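Local coordinates for malonyl CoA-acyl carrier protein transacylase (Bartonella henselae, PDB 3QAT) that probably transfers malonyl groups from malonyl-CoA to acyl carrier protein, supplying the chain-extending units of bacterial fatty acid synthesis, at residues 103-106 with 110-113; 166-171 with 288-293. All coordinates share one frame; numbering follows the deposited sequence.

Contact 1 of 2, residues 103-106 with 110-113; sequences SALC and TFSL
Leu105 and Phe111 meet where the chain leaves helix 100-107, and the leucine is the one to follow outward. Leu105 CB meets two neighbours, Thr110 CB at 3.9 Å and Phe111 CE2 at 4.0 Å. With CG anti to the carbonyl carbon (chi1 -70°), the branch splits its tasks: CD1 goes on to the Phe111 ring, reaching CE2 at 3.8 Å on an oblique approach, while CD2 lies against Thr110 OG1 and CB. Thr110 in turn sets its CG2 over the centre of the same ring, so one face of the phenylalanine is packed by its own chain neighbour. Ile249 and Leu253 of helix 246-258 also touch Leu105, and Leu253 reaches Phe111 as well.

A backbone bond runs beside this packing: Thr110 N donates to Leu105 O at 2.9 Å, with an N-H...O angle of 153°, and Thr110 OG1 is bonded to Thr228 O. Further on, Cys106 turns SG anti to its own N (chi1 -175°), which lays the sulfur 3.7 Å from Phe111 O and 3.8 Å from Leu113 CA. A water bridges Cys106 O and Phe111 O, donating to both. Phe111 N is buried with no partner in the model. Ser112 OG caps Asp115 N, so the short loop joins the end of helix 100-107, which follows the probable GxSxG nucleophile elbow of the acyltransferase fold, to the capped start of helix 113-129.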
loop_
_atom_site.group_PDB
_atom_site.type_symbol
_atom_site.label_atom_id
_atom_site.label_comp_id
_atom_site.label_asym_id
_atom_site.label_seq_id
_atom_site.Cartn_x
_atom_site.Cartn_y
_atom_site.Cartn_z
ATOM N N SER A 103 1.193 -7.137 2.138
ATOM C CA SER A 103 0.351 -7.481 3.286
ATOM C C SER A 103 -0.842 -8.341 2.869
ATOM O O SER A 103 -1.165 -9.319 3.527
ATOM C CB SER A 103 -0.173 -6.213 3.951
ATOM O OG SER A 103 0.920 -5.328 4.203
ATOM N N ALA A 104 -1.465 -7.957 1.766
ATOM C CA ALA A 104 -2.622 -8.683 1.209
ATOM C C ALA A 104 -2.239 -10.124 0.843
ATOM O O ALA A 104 -2.957 -11.079 1.168
ATOM C CB ALA A 104 -3.125 -7.929 0.005
ATOM N N LEU A 105 -1.094 -10.278 0.190
ATOM C CA LEU A 105 -0.629 -11.606 -0.200
ATOM C C LEU A 105 -0.259 -12.459 1.011
ATOM O O LEU A 105 -0.519 -13.647 1.018
ATOM C CB LEU A 105 0.509 -11.513 -1.225
ATOM C CG LEU A 105 0.095 -11.010 -2.623
ATOM C CD1 LEU A 105 1.301 -10.655 -3.484
ATOM C CD2 LEU A 105 -0.787 -12.075 -3.362
ATOM N N CYS A 106 0.330 -11.860 2.051
ATOM C CA CYS A 106 0.599 -12.615 3.253
ATOM C C CYS A 106 -0.727 -13.069 3.909
ATOM O O CYS A 106 -0.863 -14.219 4.360
ATOM C CB CYS A 106 1.462 -11.757 4.208
ATOM S SG CYS A 106 1.991 -12.661 5.702
ATOM N N THR A 110 0.052 -16.384 0.441
ATOM C CA THR A 110 0.993 -16.537 -0.681
ATOM C C THR A 110 2.439 -16.569 -0.219
ATOM O O THR A 110 3.247 -17.330 -0.769
ATOM C CB THR A 110 0.767 -15.411 -1.727
ATOM O OG1 THR A 110 -0.430 -15.717 -2.457
ATOM C CG2 THR A 110 1.934 -15.253 -2.751
ATOM N N PHE A 111 2.763 -15.702 0.742
ATOM C CA PHE A 111 4.081 -15.692 1.369
ATOM C C PHE A 111 3.946 -15.887 2.879
ATOM O O PHE A 111 2.945 -15.486 3.495
ATOM C CB PHE A 111 4.772 -14.327 1.222
ATOM C CG PHE A 111 4.856 -13.795 -0.179
ATOM C CD1 PHE A 111 5.515 -14.509 -1.187
ATOM C CD2 PHE A 111 4.295 -12.546 -0.473
ATOM C CE1 PHE A 111 5.625 -13.987 -2.483
ATOM C CE2 PHE A 111 4.393 -12.005 -1.761
ATOM C CZ PHE A 111 5.068 -12.731 -2.768
ATOM N N SER A 112 4.974 -16.475 3.486
ATOM C CA SER A 112 5.034 -16.557 4.948
ATOM C C SER A 112 5.247 -15.164 5.534
ATOM O O SER A 112 5.725 -14.256 4.848
ATOM C CB SER A 112 6.172 -17.457 5.439
ATOM O OG SER A 112 7.475 -16.883 5.197
ATOM N N LEU A 113 4.953 -15.032 6.818
ATOM C CA LEU A 113 5.205 -13.754 7.497
ATOM C C LEU A 113 6.690 -13.366 7.504
ATOM O O LEU A 113 7.042 -12.213 7.236
ATOM C CB LEU A 113 4.657 -13.806 8.926
ATOM C CG LEU A 113 4.886 -12.511 9.750
ATOM C CD1 LEU A 113 4.176 -11.276 9.156
ATOM C CD2 LEU A 113 4.400 -12.717 11.159
HETATM O O HOH W 1 1.022 -16.420 5.140
#

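Contact 2 of 2, residues 166-171 with 288-293; sequences NDNGGG and TGLARR
Leu290 of helix 286-294 reaches across to Asn168 near the end of strand 162-169, the two meeting through carbon and a backbone oxygen. Thr288, two residues earlier, packs instead on Ala300 and Thr302 of strand 299-303 and bonds Glu280 OE1 through OG1. At Leu290 the helix turns to the contact. With CG anti to the carbonyl carbon (chi1 -63°) the branch is carried onto Asn168, and both methyls lie against the same side of the asparagine: CD2 comes to 3.6 Å from Asn168 O and CD1 to 3.8 Å from that same oxygen, while each lies 4.0 Å from Asn168 CB. The carbonyl oxygen is thus buried under aliphatic carbon and finds no hydrogen-bond partner in the model. Trp263 of helix 263-272 touches both Asn168 and Leu290.

The amide of Asn168 is better served: ND2 donates to Asn166 OD1 at 3.1 Å, in the carbonyl plane and on a lone pair, and OD1 takes a bond from His97 NE2, the histidine of the GHSLG sequence that probably forms the nucleophile elbow. Here the smaller mixed-sheet subdomain of the malonyltransferase fold meets the larger alpha/beta one. Arg293 closes the segment: its CB rests 3.8 Å from Gly170 CA, and the side chain then runs extended from CG to NE. Gly170, whose positive phi favours glycine, has its CA 4.9 Å from Arg293 CA.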
loop_
_atom_site.group_PDB
_atom_site.type_symbol
_atom_site.label_atom_id
_atom_site.label_comp_id
_atom_site.label_asym_id
_atom_site.label_seq_id
_atom_site.Cartn_x
_atom_site.Cartn_y
_atom_site.Cartn_z
ATOM N N ASN A 166 0.192 7.639 -8.488
ATOM C CA ASN A 166 -1.025 7.053 -7.897
ATOM C C ASN A 166 -2.232 7.729 -8.537
ATOM O O ASN A 166 -2.249 8.967 -8.687
ATOM C CB ASN A 166 -1.238 7.412 -6.426
ATOM C CG ASN A 166 -0.215 6.876 -5.416
ATOM O OD1 ASN A 166 -0.386 7.221 -4.239
ATOM N ND2 ASN A 166 0.770 6.022 -5.789
ATOM N N ASP A 167 -3.277 6.969 -8.815
ATOM C CA ASP A 167 -4.574 7.530 -9.121
ATOM C C ASP A 167 -5.445 7.073 -7.939
ATOM O O ASP A 167 -5.877 5.916 -7.900
ATOM C CB ASP A 167 -5.083 6.950 -10.461
ATOM C CG ASP A 167 -6.514 7.379 -10.793
ATOM O OD1 ASP A 167 -6.967 8.420 -10.296
ATOM O OD2 ASP A 167 -7.209 6.667 -11.561
ATOM N N ASN A 168 -5.656 7.958 -6.961
ATOM C CA ASN A 168 -6.240 7.556 -5.666
ATOM C C ASN A 168 -7.740 7.680 -5.491
ATOM O O ASN A 168 -8.301 7.135 -4.531
ATOM C CB ASN A 168 -5.508 8.242 -4.505
ATOM C CG ASN A 168 -4.123 7.663 -4.304
ATOM O OD1 ASN A 168 -3.896 6.476 -4.597
ATOM N ND2 ASN A 168 -3.189 8.486 -3.803
ATOM N N GLY A 169 -8.390 8.327 -6.438
ATOM C CA GLY A 169 -9.830 8.577 -6.329
ATOM C C GLY A 169 -10.071 9.912 -5.641
ATOM O O GLY A 169 -9.146 10.530 -5.100
ATOM N N GLY A 170 -11.315 10.372 -5.667
ATOM C CA GLY A 170 -11.654 11.629 -5.029
ATOM C C GLY A 170 -10.929 12.821 -5.628
ATOM O O GLY A 170 -10.750 13.840 -4.954
ATOM N N GLY A 171 -10.513 12.691 -6.877
ATOM C CA GLY A 171 -9.742 13.729 -7.562
ATOM C C GLY A 171 -8.291 13.848 -7.092
ATOM O O GLY A 171 -7.617 14.835 -7.420
ATOM N N THR A 288 -9.920 4.145 3.821
ATOM C CA THR A 288 -11.347 4.344 4.094
ATOM C C THR A 288 -11.796 5.731 3.621
ATOM O O THR A 288 -12.886 5.870 3.024
ATOM C CB THR A 288 -11.613 4.085 5.590
ATOM O OG1 THR A 288 -11.322 2.712 5.879
ATOM C CG2 THR A 288 -13.090 4.379 5.964
ATOM N N GLY A 289 -10.955 6.742 3.856
ATOM C CA GLY A 289 -11.225 8.117 3.372
ATOM C C GLY A 289 -11.354 8.146 1.849
ATOM O O GLY A 289 -12.299 8.742 1.305
ATOM N N LEU A 290 -10.447 7.456 1.162
ATOM C CA LEU A 290 -10.504 7.371 -0.293
ATOM C C LEU A 290 -11.764 6.634 -0.773
ATOM O O LEU A 290 -12.410 7.086 -1.710
ATOM C CB LEU A 290 -9.257 6.694 -0.864
ATOM C CG LEU A 290 -7.920 7.388 -0.643
ATOM C CD1 LEU A 290 -6.753 6.533 -1.125
ATOM C CD2 LEU A 290 -7.910 8.746 -1.382
ATOM N N ALA A 291 -12.076 5.507 -0.133
ATOM C CA ALA A 291 -13.221 4.667 -0.578
ATOM C C ALA A 291 -14.506 5.477 -0.537
ATOM O O ALA A 291 -15.315 5.415 -1.474
ATOM C CB ALA A 291 -13.367 3.395 0.265
ATOM N N ARG A 292 -14.682 6.260 0.529
ATOM C CA ARG A 292 -15.895 7.064 0.684
ATOM C C ARG A 292 -16.030 8.176 -0.359
ATOM O O ARG A 292 -17.165 8.571 -0.714
ATOM C CB ARG A 292 -16.002 7.602 2.119
ATOM C CG ARG A 292 -16.183 6.478 3.139
ATOM C CD ARG A 292 -16.450 6.997 4.549
ATOM N NE ARG A 292 -16.596 5.882 5.485
ATOM C CZ ARG A 292 -16.184 5.909 6.750
ATOM N NH1 ARG A 292 -15.575 6.996 7.230
ATOM N NH2 ARG A 292 -16.349 4.842 7.530
ATOM N N ARG A 293 -14.896 8.659 -0.863
ATOM C CA ARG A 293 -14.872 9.671 -1.924
ATOM C C ARG A 293 -15.143 9.020 -3.274
ATOM O O ARG A 293 -15.811 9.611 -4.125
ATOM C CB ARG A 293 -13.543 10.421 -1.940
ATOM C CG ARG A 293 -13.400 11.392 -0.765
ATOM C CD ARG A 293 -12.022 12.047 -0.726
ATOM N NE ARG A 293 -11.827 12.847 0.487
ATOM C CZ ARG A 293 -12.253 14.099 0.650
ATOM N NH1 ARG A 293 -12.912 14.734 -0.329
ATOM N NH2 ARG A 293 -12.028 14.726 1.805
#

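Contacts 1 and 2 lie on opposite sides of the chain's centre, with centres about 25 Å apart and nearest atoms about 14 Å apart, and they share no helix or strand. Contact 1 is local, joining a helix to the loop after it, mostly buried; contact 2 brings together residues more than a hundred positions apart and runs from a buried leucine out to an exposed arginine. Their chemistry follows: residues 103-106 and 110-113 are tied by a direct backbone bond and a water as well as apolar packing, whereas 166-171 and 288-293 meet by van der Waals contact alone, their side-chain amides bonding within a segment or beyond it, and one carbonyl oxygen buried without a partner.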